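PDB 4DKW: large terminase protein from Enterobacteria phage P22, which drives viral DNA into empty capsids as an ATP-powered motor and cuts the genome, the chain described being its C-terminal nuclease domain. Local coordinates for residues S130-L135 against G139-F144; Q103-D106 against S110-P113; R155-D160 against T168-L173; H42-W47 against N79-A84. One frame throughout, in Å; residues are numbered along the deposited sequence.

Interaction 1 of 4, residues S130-L135 against G139-F144; sequences SELRDL and GRFKVF
Leu-135 meets Phe-141 and Arg-140 with different ends of its side chain, and following it outward shows how a helix end and the strand after it come to share one surface. Its CB lies against CB of Phe-141 at 3.8 Å, where the two side chains come nearest. Beyond it, CG stands opposite the carbonyl carbon (chi1 -64°), and the CD2 branch reaches the guanidinium of Arg-140. Leu-135 CD2 sits over one face of the planar group, displaced toward its rim, 3.5 Å from Arg-140 NH1. The arginine gets there by bending at chi3 (-72°), which folds its end back over the leucine. Its polar rim is used elsewhere: NH1 bonds to the backbone oxygen of Asp-52, and NH2 forms a salt bridge with Glu-138.

The turn that allows this is a Schellman motif. Gly-139, the first residue to leave helical geometry, has positive phi and turns the chain out of helix 125-137, so that strand 141-144 starts beside the last helical turns. Arg-140 N bonds to Leu-135 O at 2.7 Å, although the donor is tilted out of the carbonyl plane. Within the RNase H-like domain, the turn delivers the strand to strand 53-62, which it joins in parallel.

One turn back along the helix, Leu-132 CD2 approaches the Phe-141 ring obliquely, 4.2 Å from CE1. With CG anti to the backbone nitrogen (chi1 -179°), that ring extends to where the leucine methyl meets it. Phe-141 also touches Thr-176 of helix 171-181 and Phe-150 of helix 148-156, while both leucines rest on Tyr-180.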
loop_
_atom_site.group_PDB
_atom_site.type_symbol
_atom_site.label_atom_id
_atom_site.label_comp_id
_atom_site.label_asym_id
_atom_site.label_seq_id
_atom_site.Cartn_x
_atom_site.Cartn_y
_atom_site.Cartn_z
ATOM N N SER A 130 8.806 5.282 -9.616
ATOM C CA SER A 130 9.394 4.885 -10.898
ATOM C C SER A 130 9.186 3.400 -11.161
ATOM O O SER A 130 8.819 2.996 -12.275
ATOM C CB SER A 130 10.891 5.203 -10.953
ATOM O OG SER A 130 11.083 6.586 -11.154
ATOM N N GLU A 131 9.424 2.588 -10.137
ATOM C CA GLU A 131 9.299 1.146 -10.280
ATOM C C GLU A 131 7.854 0.757 -10.502
ATOM O O GLU A 131 7.557 -0.054 -11.377
ATOM C CB GLU A 131 9.884 0.429 -9.067
ATOM C CG GLU A 131 11.406 0.578 -8.980
ATOM C CD GLU A 131 12.055 -0.408 -8.006
ATOM O OE1 GLU A 131 11.354 -1.308 -7.489
ATOM O OE2 GLU A 131 13.277 -0.286 -7.768
ATOM N N LEU A 132 6.948 1.364 -9.734
ATOM C CA LEU A 132 5.519 1.112 -9.921
ATOM C C LEU A 132 5.017 1.517 -11.311
ATOM O O LEU A 132 4.186 0.824 -11.883
ATOM C CB LEU A 132 4.693 1.794 -8.831
ATOM C CG LEU A 132 4.798 1.180 -7.432
ATOM C CD1 LEU A 132 4.035 2.028 -6.419
ATOM C CD2 LEU A 132 4.270 -0.251 -7.443
ATOM N N ARG A 133 5.508 2.632 -11.852
ATOM C CA ARG A 133 5.076 3.065 -13.180
ATOM C C ARG A 133 5.549 2.098 -14.256
ATOM O O ARG A 133 4.817 1.821 -15.206
ATOM C CB ARG A 133 5.571 4.477 -13.524
ATOM C CG ARG A 133 5.066 4.939 -14.910
ATOM C CD ARG A 133 5.806 6.152 -15.472
ATOM N NE ARG A 133 5.563 7.367 -14.699
ATOM C CZ ARG A 133 6.436 7.875 -13.835
ATOM N NH1 ARG A 133 7.610 7.266 -13.646
ATOM N NH2 ARG A 133 6.138 8.988 -13.165
ATOM N N ASP A 134 6.780 1.605 -14.117
ATOM C CA ASP A 134 7.318 0.612 -15.047
ATOM C C ASP A 134 6.430 -0.611 -15.065
ATOM O O ASP A 134 6.085 -1.109 -16.128
ATOM C CB ASP A 134 8.741 0.186 -14.666
ATOM C CG ASP A 134 9.763 1.268 -14.915
ATOM O OD1 ASP A 134 9.452 2.246 -15.630
ATOM O OD2 ASP A 134 10.890 1.122 -14.400
ATOM N N LEU A 135 6.058 -1.087 -13.879
ATOM C CA LEU A 135 5.203 -2.269 -13.747
ATOM C C LEU A 135 3.861 -2.035 -14.416
ATOM O O LEU A 135 3.358 -2.906 -15.118
ATOM C CB LEU A 135 5.009 -2.663 -12.280
ATOM C CG LEU A 135 6.259 -3.105 -11.504
ATOM C CD1 LEU A 135 5.946 -3.274 -10.017
ATOM C CD2 LEU A 135 6.784 -4.401 -12.084
ATOM N N GLY A 139 2.372 -3.941 -17.942
ATOM C CA GLY A 139 1.212 -4.782 -17.689
ATOM C C GLY A 139 1.371 -5.690 -16.467
ATOM O O GLY A 139 0.690 -6.719 -16.343
ATOM N N ARG A 140 2.252 -5.307 -15.547
ATOM C CA ARG A 140 2.568 -6.155 -14.395
ATOM C C ARG A 140 2.129 -5.578 -13.061
ATOM O O ARG A 140 2.573 -6.041 -12.010
ATOM C CB ARG A 140 4.059 -6.491 -14.378
ATOM C CG ARG A 140 4.483 -7.242 -15.644
ATOM C CD ARG A 140 5.792 -8.013 -15.483
ATOM N NE ARG A 140 6.956 -7.134 -15.424
ATOM C CZ ARG A 140 7.727 -6.978 -14.348
ATOM N NH1 ARG A 140 7.458 -7.647 -13.241
ATOM N NH2 ARG A 140 8.776 -6.162 -14.387
ATOM N N PHE A 141 1.259 -4.571 -13.110
ATOM C CA PHE A 141 0.644 -4.027 -11.909
ATOM C C PHE A 141 -0.816 -3.814 -12.217
ATOM O O PHE A 141 -1.155 -3.008 -13.077
ATOM C CB PHE A 141 1.302 -2.708 -11.446
ATOM C CG PHE A 141 0.690 -2.144 -10.197
ATOM C CD1 PHE A 141 1.120 -2.570 -8.946
ATOM C CD2 PHE A 141 -0.344 -1.212 -10.267
ATOM C CE1 PHE A 141 0.538 -2.066 -7.784
ATOM C CE2 PHE A 141 -0.927 -0.702 -9.112
ATOM C CZ PHE A 141 -0.484 -1.137 -7.868
ATOM N N LYS A 142 -1.669 -4.551 -11.511
ATOM C CA LYS A 142 -3.110 -4.482 -11.700
ATOM C C LYS A 142 -3.804 -4.090 -10.396
ATOM O O LYS A 142 -3.317 -4.414 -9.298
ATOM C CB LYS A 142 -3.645 -5.836 -12.189
ATOM C CG LYS A 142 -2.976 -6.374 -13.437
ATOM C CD LYS A 142 -3.343 -5.536 -14.648
ATOM C CE LYS A 142 -2.624 -6.021 -15.898
ATOM N NZ LYS A 142 -2.581 -4.940 -16.919
ATOM N N VAL A 143 -4.936 -3.395 -10.522
ATOM C CA VAL A 143 -5.779 -3.049 -9.375
ATOM C C VAL A 143 -7.184 -3.601 -9.599
ATOM O O VAL A 143 -7.768 -3.371 -10.653
ATOM C CB VAL A 143 -5.836 -1.513 -9.178
ATOM C CG1 VAL A 143 -6.694 -1.128 -7.950
ATOM C CG2 VAL A 143 -4.430 -0.966 -9.038
ATOM N N PHE A 144 -7.718 -4.344 -8.629
ATOM C CA PHE A 144 -9.090 -4.855 -8.725
ATOM C C PHE A 144 -10.036 -3.677 -8.916
ATOM O O PHE A 144 -9.858 -2.637 -8.287
ATOM C CB PHE A 144 -9.489 -5.612 -7.456
ATOM C CG PHE A 144 -8.934 -7.010 -7.365
ATOM C CD1 PHE A 144 -7.895 -7.430 -8.189
ATOM C CD2 PHE A 144 -9.461 -7.908 -6.446
ATOM C CE1 PHE A 144 -7.390 -8.731 -8.101
ATOM C CE2 PHE A 144 -8.975 -9.201 -6.355
ATOM C CZ PHE A 144 -7.939 -9.617 -7.182
#

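Interaction 2 of 4, residues Q103-D106 against S110-P113; sequences QYAD and SMLP
Met-111 sets its side chain against helix 97-107, overlapping the root of Tyr-104 with its methyl and the backbone of Ala-105 with its CG. The closest approach is at the methyl: Met-111 CE comes within 3.4 Å of Tyr-104 CB, a tight fit for two carbons. The same CE lies 3.8 Å from Tyr-104 CD1, but it reaches the ring obliquely. Behind it, SD passes Tyr-104 CB at 3.9 Å. Nearer the strand, Met-111 CG is 3.7 Å from Ala-105 N and also borders the alanine methyl, its CB, at 4.2 Å. A bend at chi2 (-82°) turns the thioether from Ala-105 toward Tyr-104, allowing one flexible side chain to touch two successive helical residues.

The two segments belong to a beta-alpha-beta unit in which strand 82-84 leads into helix 97-107 and the chain returns in the short, weakly bonded strand 110-111, parallel to the first strand. Met-111 lies between the helix and the sheet, its side chain also touching Val-83 and Trp-85.

Tyr-104 starts out toward Met-111 at its CB, yet its phenol end leads away. There OH is hydrogen-bonded to Gln-40, the ring meets that of Phe-34 with planes about 60° apart, and Ala-67 and Ala-70 of helix 67-78 lie alongside. This carries the tyrosine toward the catalytic end of the sheet: its side chain is about 8 Å from that of Asp-33, a magnesium-binding aspartate of the nuclease site.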
loop_
_atom_site.group_PDB
_atom_site.type_symbol
_atom_site.label_atom_id
_atom_site.label_comp_id
_atom_site.label_asym_id
_atom_site.label_seq_id
_atom_site.Cartn_x
_atom_site.Cartn_y
_atom_site.Cartn_z
ATOM N N GLN A 103 0.159 -0.132 18.656
ATOM C CA GLN A 103 -1.289 -0.049 18.815
ATOM C C GLN A 103 -1.995 -0.945 17.802
ATOM O O GLN A 103 -3.036 -1.533 18.098
ATOM C CB GLN A 103 -1.768 1.396 18.638
ATOM C CG GLN A 103 -1.164 2.397 19.613
ATOM C CD GLN A 103 -1.540 3.830 19.278
ATOM O OE1 GLN A 103 -2.427 4.077 18.456
ATOM N NE2 GLN A 103 -0.855 4.784 19.907
ATOM N N TYR A 104 -1.422 -1.042 16.604
ATOM C CA TYR A 104 -2.003 -1.860 15.536
ATOM C C TYR A 104 -1.748 -3.353 15.756
ATOM O O TYR A 104 -2.625 -4.186 15.507
ATOM C CB TYR A 104 -1.503 -1.394 14.164
ATOM C CG TYR A 104 -2.320 -0.259 13.589
ATOM C CD1 TYR A 104 -3.270 -0.494 12.606
ATOM C CD2 TYR A 104 -2.168 1.044 14.061
ATOM C CE1 TYR A 104 -4.032 0.537 12.088
ATOM C CE2 TYR A 104 -2.927 2.084 13.549
ATOM C CZ TYR A 104 -3.858 1.824 12.563
ATOM O OH TYR A 104 -4.618 2.854 12.054
ATOM N N ALA A 105 -0.552 -3.680 16.243
ATOM C CA ALA A 105 -0.231 -5.052 16.610
ATOM C C ALA A 105 -1.151 -5.515 17.733
ATOM O O ALA A 105 -1.660 -6.638 17.710
ATOM C CB ALA A 105 1.231 -5.164 17.024
ATOM N N ASP A 106 -1.372 -4.638 18.712
ATOM C CA ASP A 106 -2.207 -4.967 19.865
ATOM C C ASP A 106 -3.648 -5.162 19.426
ATOM O O ASP A 106 -4.397 -5.913 20.052
ATOM C CB ASP A 106 -2.127 -3.877 20.944
ATOM C CG ASP A 106 -0.793 -3.872 21.677
ATOM O OD1 ASP A 106 -0.066 -4.888 21.614
ATOM O OD2 ASP A 106 -0.479 -2.849 22.325
ATOM N N SER A 110 -0.791 -8.342 12.080
ATOM C CA SER A 110 0.548 -8.926 12.063
ATOM C C SER A 110 1.562 -7.921 11.511
ATOM O O SER A 110 2.059 -8.044 10.392
ATOM C CB SER A 110 0.549 -10.217 11.247
ATOM O OG SER A 110 -0.462 -11.095 11.716
ATOM N N MET A 111 1.851 -6.914 12.316
ATOM C CA MET A 111 2.749 -5.846 11.925
ATOM C C MET A 111 4.183 -6.362 11.815
ATOM O O MET A 111 4.658 -7.065 12.696
ATOM C CB MET A 111 2.622 -4.714 12.939
ATOM C CG MET A 111 1.200 -4.151 12.977
ATOM S SD MET A 111 1.013 -3.003 11.636
ATOM C CE MET A 111 -0.720 -2.923 11.285
ATOM N N LEU A 112 4.849 -6.041 10.709
ATOM C CA LEU A 112 6.248 -6.421 10.517
ATOM C C LEU A 112 7.147 -5.683 11.529
ATOM O O LEU A 112 6.838 -4.561 11.940
ATOM C CB LEU A 112 6.694 -6.155 9.070
ATOM C CG LEU A 112 6.220 -7.191 8.040
ATOM C CD1 LEU A 112 6.388 -6.702 6.604
ATOM C CD2 LEU A 112 6.953 -8.509 8.234
ATOM N N PRO A 113 8.258 -6.318 11.942
ATOM C CA PRO A 113 9.114 -5.748 12.990
ATOM C C PRO A 113 9.714 -4.386 12.661
ATOM O O PRO A 113 9.866 -3.563 13.566
ATOM C CB PRO A 113 10.224 -6.795 13.152
ATOM C CG PRO A 113 10.161 -7.644 11.907
ATOM C CD PRO A 113 8.722 -7.649 11.512
#

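Interaction 3 of 4, residues R155-D160 against T168-L173; sequences RLYHRD and TNDDVL. With MG (magnesium ion), chain E.
The Tyr-157 ring carries Leu-173 on one face: the CD1 methyl stands 3.6 Å from the ring centroid and 18° off the normal, a CH-pi contact displaced toward CG. Asp-170 CB approaches the same ring obliquely, 3.7 Å from CE1. At the edge of the His-158 imidazole, Leu-156 O lies in the ring plane and accepts a nearly straight bond from ND1 (2.7 Å). Leu-156 CD1 lies beside the Asn-169 amide, 4.0 Å from OD1. A water also lies between Leu-156 O and Thr-168 O, each 3.1 Å from it, though more acceptors compete for it than it has protons.

Asp-171, the first residue of helix 171-181, turns elsewhere. Its OD1 binds magnesium at 2.3 Å, with two waters and Asp-33 OD2 as further ligands; this is the catalytic nuclease site. Glu-153, whose carboxylate accepts from the backbone nitrogens of Val-172 and Leu-173, probably steadies the start of the helix that carries this aspartate.

The contact thus joins the chain leaving helix 148-156 to the beginning of helix 171-181, while Val-172 packs onto strands 40-48 and 53-62 of the RNase H-like sheet.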
loop_
_atom_site.group_PDB
_atom_site.type_symbol
_atom_site.label_atom_id
_atom_site.label_comp_id
_atom_site.label_asym_id
_atom_site.label_seq_id
_atom_site.Cartn_x
_atom_site.Cartn_y
_atom_site.Cartn_z
ATOM N N ARG A 155 -5.831 9.259 -9.938
ATOM C CA ARG A 155 -6.287 10.337 -10.823
ATOM C C ARG A 155 -5.759 11.728 -10.461
ATOM O O ARG A 155 -5.577 12.581 -11.342
ATOM C CB ARG A 155 -7.808 10.389 -10.840
ATOM C CG ARG A 155 -8.441 9.264 -11.604
ATOM C CD ARG A 155 -9.932 9.481 -11.776
ATOM N NE ARG A 155 -10.701 9.086 -10.604
ATOM C CZ ARG A 155 -11.261 7.893 -10.442
ATOM N NH1 ARG A 155 -11.154 6.966 -11.384
ATOM N NH2 ARG A 155 -11.963 7.636 -9.350
ATOM N N LEU A 156 -5.519 11.944 -9.169
ATOM C CA LEU A 156 -5.120 13.244 -8.639
ATOM C C LEU A 156 -3.617 13.396 -8.347
ATOM O O LEU A 156 -3.150 14.496 -8.089
ATOM C CB LEU A 156 -5.891 13.506 -7.352
ATOM C CG LEU A 156 -7.408 13.559 -7.490
ATOM C CD1 LEU A 156 -8.036 13.759 -6.123
ATOM C CD2 LEU A 156 -7.788 14.692 -8.414
ATOM N N TYR A 157 -2.879 12.289 -8.357
ATOM C CA TYR A 157 -1.468 12.291 -7.985
ATOM C C TYR A 157 -0.632 13.065 -9.013
ATOM O O TYR A 157 -0.569 12.686 -10.194
ATOM C CB TYR A 157 -0.975 10.851 -7.899
ATOM C CG TYR A 157 0.162 10.612 -6.930
ATOM C CD1 TYR A 157 0.220 11.277 -5.711
ATOM C CD2 TYR A 157 1.150 9.672 -7.215
ATOM C CE1 TYR A 157 1.258 11.028 -4.808
ATOM C CE2 TYR A 157 2.173 9.413 -6.328
ATOM C CZ TYR A 157 2.229 10.090 -5.129
ATOM O OH TYR A 157 3.256 9.809 -4.242
ATOM N N HIS A 158 0.021 14.139 -8.565
ATOM C CA HIS A 158 0.720 15.031 -9.492
ATOM C C HIS A 158 1.949 15.690 -8.867
ATOM O O HIS A 158 2.197 15.564 -7.668
ATOM C CB HIS A 158 -0.240 16.105 -10.002
ATOM C CG HIS A 158 -0.693 17.060 -8.938
ATOM N ND1 HIS A 158 -1.673 16.748 -8.020
ATOM C CD2 HIS A 158 -0.282 18.318 -8.635
ATOM C CE1 HIS A 158 -1.857 17.774 -7.206
ATOM N NE2 HIS A 158 -1.024 18.738 -7.561
ATOM N N ARG A 159 2.714 16.394 -9.695
ATOM C CA ARG A 159 3.855 17.160 -9.222
ATOM C C ARG A 159 3.535 18.649 -9.225
ATOM O O ARG A 159 2.716 19.115 -10.023
ATOM C CB ARG A 159 5.074 16.892 -10.096
ATOM C CG ARG A 159 5.580 15.474 -9.988
ATOM C CD ARG A 159 6.720 15.182 -10.938
ATOM N NE ARG A 159 7.085 13.775 -10.844
ATOM C CZ ARG A 159 7.871 13.270 -9.897
ATOM N NH1 ARG A 159 8.403 14.060 -8.968
ATOM N NH2 ARG A 159 8.131 11.970 -9.878
ATOM N N ASP A 160 4.176 19.399 -8.332
ATOM C CA ASP A 160 3.947 20.835 -8.296
ATOM C C ASP A 160 4.660 21.536 -9.448
ATOM O O ASP A 160 5.215 20.884 -10.337
ATOM C CB ASP A 160 4.311 21.454 -6.933
ATOM C CG ASP A 160 5.767 21.266 -6.553
ATOM O OD1 ASP A 160 6.642 21.180 -7.444
ATOM O OD2 ASP A 160 6.042 21.230 -5.333
ATOM N N THR A 168 -0.566 14.825 -1.153
ATOM C CA THR A 168 -1.951 14.847 -0.677
ATOM C C THR A 168 -2.726 13.750 -1.407
ATOM O O THR A 168 -2.302 13.314 -2.477
ATOM C CB THR A 168 -2.652 16.170 -1.004
ATOM O OG1 THR A 168 -2.654 16.370 -2.425
ATOM C CG2 THR A 168 -1.954 17.326 -0.334
ATOM N N ASN A 169 -3.864 13.337 -0.838
ATOM C CA ASN A 169 -4.688 12.262 -1.388
ATOM C C ASN A 169 -3.838 11.087 -1.818
ATOM O O ASN A 169 -3.969 10.618 -2.946
ATOM C CB ASN A 169 -5.480 12.745 -2.599
ATOM C CG ASN A 169 -6.373 13.912 -2.280
ATOM O OD1 ASN A 169 -6.179 15.020 -2.791
ATOM N ND2 ASN A 169 -7.363 13.676 -1.431
ATOM N N ASP A 170 -2.953 10.634 -0.932
ATOM C CA ASP A 170 -1.964 9.636 -1.309
ATOM C C ASP A 170 -1.750 8.553 -0.263
ATOM O O ASP A 170 -0.703 7.922 -0.228
ATOM C CB ASP A 170 -0.635 10.316 -1.653
ATOM C CG ASP A 170 -0.041 11.075 -0.487
ATOM O OD1 ASP A 170 -0.712 11.189 0.552
ATOM O OD2 ASP A 170 1.104 11.567 -0.615
ATOM N N ASP A 171 -2.760 8.325 0.569
ATOM C CA ASP A 171 -2.685 7.322 1.629
ATOM C C ASP A 171 -2.692 5.872 1.115
ATOM O O ASP A 171 -1.860 5.072 1.535
ATOM C CB ASP A 171 -3.812 7.555 2.626
ATOM C CG ASP A 171 -3.958 9.028 2.986
ATOM O OD1 ASP A 171 -3.061 9.566 3.692
ATOM O OD2 ASP A 171 -4.954 9.645 2.545
ATOM N N VAL A 172 -3.634 5.543 0.230
ATOM C CA VAL A 172 -3.655 4.248 -0.457
ATOM C C VAL A 172 -2.398 4.061 -1.326
ATOM O O VAL A 172 -1.816 2.973 -1.363
ATOM C CB VAL A 172 -4.941 4.066 -1.306
ATOM C CG1 VAL A 172 -4.872 2.786 -2.165
ATOM C CG2 VAL A 172 -6.168 4.041 -0.400
ATOM N N LEU A 173 -1.968 5.128 -1.996
ATOM C CA LEU A 173 -0.764 5.086 -2.824
ATOM C C LEU A 173 0.470 4.786 -1.971
ATOM O O LEU A 173 1.275 3.917 -2.309
ATOM C CB LEU A 173 -0.589 6.396 -3.603
ATOM C CG LEU A 173 -1.650 6.657 -4.683
ATOM C CD1 LEU A 173 -1.506 8.054 -5.269
ATOM C CD2 LEU A 173 -1.570 5.609 -5.794
HETATM MG MG MG E . -1.044 9.472 4.831
HETATM O O HOH W 1 -3.278 14.731 -5.050
HETATM O O HOH W 2 0.495 9.154 6.061
HETATM O O HOH W 3 -1.551 11.561 4.946
#

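Interaction 4 of 4, residues H42-W47 against N79-A84; sequences HIQLWW and NKIPVA
Segments 42-47 and 79-84 pair in opposed order, His-42 with Val-83 and Gln-44 with Ile-81, though their overall courses are nearly perpendicular. The CA atoms of these pairs are 8.8 Å apart for His-42 and Val-83 and 8.6 Å for Gln-44 and Ile-81, too far for backbone bonding. Strand 27-33 lies between them in the sheet, antiparallel to 40-48 and parallel to 82-84, so the contact bridges over a strand by side chains alone.

His-42 crosses Val-83 at about a right angle. Its CE1 comes 3.7 Å from Val-83 CG2, and the methyl meets the imidazole at its edge, near the ring plane. With CG anti to the backbone nitrogen (chi1 -167°), the ring reaches across the middle strand, where NE2 bonds to Asp-30 and ND1 to Gln-32.

This order, an antiparallel set of strands with parallel strand 82-84 added beyond the first, is part of the central sheet of the RNase H-like fold.

Two residues along, Gln-44 repeats the reach with an extended chain and passes Ile-81 crosswise, NE2 lying 3.7 Å from CG1. Both ends of its amide are engaged: NE2 bonds to Asp-30 and to the backbone oxygen of Trp-77, whereas OE1 accepts from Trp-46 NE1 at 2.8 Å. The latter bond is nearly straight at nitrogen (173°) and in the indole plane, although tilted from the amide's carbonyl plane; with the NE2 bonds it restrains the amide's rotation. The Asp-30 carboxylate serves both residues, OD2 taking His-42 and OD1 Gln-44.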
loop_
_atom_site.group_PDB
_atom_site.type_symbol
_atom_site.label_atom_id
_atom_site.label_comp_id
_atom_site.label_asym_id
_atom_site.label_seq_id
_atom_site.Cartn_x
_atom_site.Cartn_y
_atom_site.Cartn_z
ATOM N N HIS A 42 -5.425 0.762 4.785
ATOM C CA HIS A 42 -4.881 -0.585 4.883
ATOM C C HIS A 42 -5.141 -1.301 3.559
ATOM O O HIS A 42 -6.283 -1.345 3.098
ATOM C CB HIS A 42 -5.529 -1.357 6.036
ATOM C CG HIS A 42 -4.803 -2.618 6.393
ATOM N ND1 HIS A 42 -3.775 -2.645 7.309
ATOM C CD2 HIS A 42 -4.933 -3.882 5.933
ATOM C CE1 HIS A 42 -3.312 -3.880 7.407
ATOM N NE2 HIS A 42 -4.000 -4.649 6.591
ATOM N N ILE A 43 -4.090 -1.842 2.943
ATOM C CA ILE A 43 -4.217 -2.472 1.628
ATOM C C ILE A 43 -3.717 -3.899 1.653
ATOM O O ILE A 43 -3.010 -4.303 2.569
ATOM C CB ILE A 43 -3.457 -1.690 0.518
ATOM C CG1 ILE A 43 -1.940 -1.684 0.776
ATOM C CG2 ILE A 43 -3.994 -0.256 0.413
ATOM C CD1 ILE A 43 -1.115 -2.857 0.140
ATOM N N GLN A 44 -4.085 -4.659 0.631
ATOM C CA GLN A 44 -3.536 -5.993 0.444
ATOM C C GLN A 44 -3.084 -6.144 -0.999
ATOM O O GLN A 44 -3.823 -5.851 -1.941
ATOM C CB GLN A 44 -4.541 -7.096 0.809
ATOM C CG GLN A 44 -3.971 -8.508 0.649
ATOM C CD GLN A 44 -4.869 -9.571 1.248
ATOM O OE1 GLN A 44 -5.565 -10.286 0.531
ATOM N NE2 GLN A 44 -4.864 -9.674 2.573
ATOM N N LEU A 45 -1.856 -6.608 -1.153
ATOM C CA LEU A 45 -1.246 -6.759 -2.442
ATOM C C LEU A 45 -0.978 -8.242 -2.661
ATOM O O LEU A 45 -0.521 -8.934 -1.748
ATOM C CB LEU A 45 0.061 -5.969 -2.419
ATOM C CG LEU A 45 0.861 -5.633 -3.662
ATOM C CD1 LEU A 45 0.034 -4.805 -4.656
ATOM C CD2 LEU A 45 2.095 -4.875 -3.206
ATOM N N TRP A 46 -1.293 -8.745 -3.851
ATOM C CA TRP A 46 -0.945 -10.119 -4.193
ATOM C C TRP A 46 0.182 -10.077 -5.201
ATOM O O TRP A 46 0.204 -9.205 -6.074
ATOM C CB TRP A 46 -2.133 -10.865 -4.796
ATOM C CG TRP A 46 -3.308 -10.975 -3.891
ATOM C CD1 TRP A 46 -3.361 -10.660 -2.564
ATOM C CD2 TRP A 46 -4.617 -11.433 -4.250
ATOM N NE1 TRP A 46 -4.621 -10.900 -2.071
ATOM C CE2 TRP A 46 -5.410 -11.376 -3.084
ATOM C CE3 TRP A 46 -5.191 -11.896 -5.444
ATOM C CZ2 TRP A 46 -6.756 -11.753 -3.084
ATOM C CZ3 TRP A 46 -6.527 -12.274 -5.438
ATOM C CH2 TRP A 46 -7.294 -12.199 -4.266
ATOM N N TRP A 47 1.121 -11.009 -5.060
ATOM C CA TRP A 47 2.281 -11.096 -5.944
ATOM C C TRP A 47 2.386 -12.500 -6.558
ATOM O O TRP A 47 2.607 -13.489 -5.861
ATOM C CB TRP A 47 3.565 -10.763 -5.173
ATOM C CG TRP A 47 4.785 -10.634 -6.028
ATOM C CD1 TRP A 47 4.830 -10.497 -7.388
ATOM C CD2 TRP A 47 6.148 -10.603 -5.574
ATOM N NE1 TRP A 47 6.135 -10.404 -7.814
ATOM C CE2 TRP A 47 6.959 -10.461 -6.729
ATOM C CE3 TRP A 47 6.750 -10.685 -4.324
ATOM C CZ2 TRP A 47 8.366 -10.396 -6.645
ATOM C CZ3 TRP A 47 8.137 -10.625 -4.248
ATOM C CH2 TRP A 47 8.928 -10.482 -5.402
ATOM N N ASN A 79 -6.319 -10.761 8.327
ATOM C CA ASN A 79 -5.918 -11.708 9.363
ATOM C C ASN A 79 -4.693 -12.546 8.983
ATOM O O ASN A 79 -4.682 -13.198 7.938
ATOM C CB ASN A 79 -7.094 -12.616 9.729
ATOM C CG ASN A 79 -6.855 -13.397 10.998
ATOM O OD1 ASN A 79 -6.187 -12.928 11.918
ATOM N ND2 ASN A 79 -7.404 -14.599 11.055
ATOM N N LYS A 80 -3.673 -12.501 9.842
ATOM C CA LYS A 80 -2.430 -13.274 9.701
ATOM C C LYS A 80 -1.489 -12.817 8.581
ATOM O O LYS A 80 -0.425 -13.404 8.387
ATOM C CB LYS A 80 -2.714 -14.781 9.590
ATOM C CG LYS A 80 -3.004 -15.458 10.909
ATOM C CD LYS A 80 -4.362 -16.141 10.888
ATOM C CE LYS A 80 -4.486 -17.119 9.728
ATOM N NZ LYS A 80 -5.801 -17.829 9.714
ATOM N N ILE A 81 -1.862 -11.768 7.856
ATOM C CA ILE A 81 -1.029 -11.263 6.760
ATOM C C ILE A 81 -0.021 -10.236 7.281
ATOM O O ILE A 81 -0.412 -9.297 7.974
ATOM C CB ILE A 81 -1.896 -10.592 5.680
ATOM C CG1 ILE A 81 -3.046 -11.516 5.262
ATOM C CG2 ILE A 81 -1.049 -10.170 4.510
ATOM C CD1 ILE A 81 -2.611 -12.915 4.840
ATOM N N PRO A 82 1.277 -10.410 6.961
ATOM C CA PRO A 82 2.291 -9.447 7.424
ATOM C C PRO A 82 1.965 -8.040 6.928
ATOM O O PRO A 82 1.500 -7.889 5.794
ATOM C CB PRO A 82 3.585 -9.943 6.769
ATOM C CG PRO A 82 3.308 -11.351 6.352
ATOM C CD PRO A 82 1.850 -11.433 6.070
ATOM N N VAL A 83 2.194 -7.031 7.761
ATOM C CA VAL A 83 1.839 -5.659 7.410
ATOM C C VAL A 83 3.054 -4.742 7.344
ATOM O O VAL A 83 3.805 -4.626 8.316
ATOM C CB VAL A 83 0.836 -5.066 8.420
ATOM C CG1 VAL A 83 0.491 -3.622 8.059
ATOM C CG2 VAL A 83 -0.413 -5.921 8.478
ATOM N N ALA A 84 3.250 -4.103 6.192
ATOM C CA ALA A 84 4.301 -3.092 6.035
ATOM C C ALA A 84 3.759 -1.744 6.513
ATOM O O ALA A 84 2.562 -1.488 6.414
ATOM C CB ALA A 84 4.770 -3.008 4.568
#

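Overall arrangement
Read from the N terminus, the four contacts close in series, and none nests within or crosses another. Interaction 4 comes first, closing a long excursion through strand 53-62 and helix 67-78. Interaction 2 follows with the short return from helix 97-107 to strand 110-111, and its strand bonds to Val-83 of interaction 4 as its neighbour in the sheet. Interaction 1 then closes the turn after helix 125-137 on the opposite side of the chain's centre, about 27 Å between centres from interaction 2; its Phe-144 packs on Trp-46 of interaction 4. Last, interaction 3 closes the loop before helix 171-181, whose Val-172 reaches Ile-43. Strand 40-48 is thus touched by side chains of interactions 1 and 3.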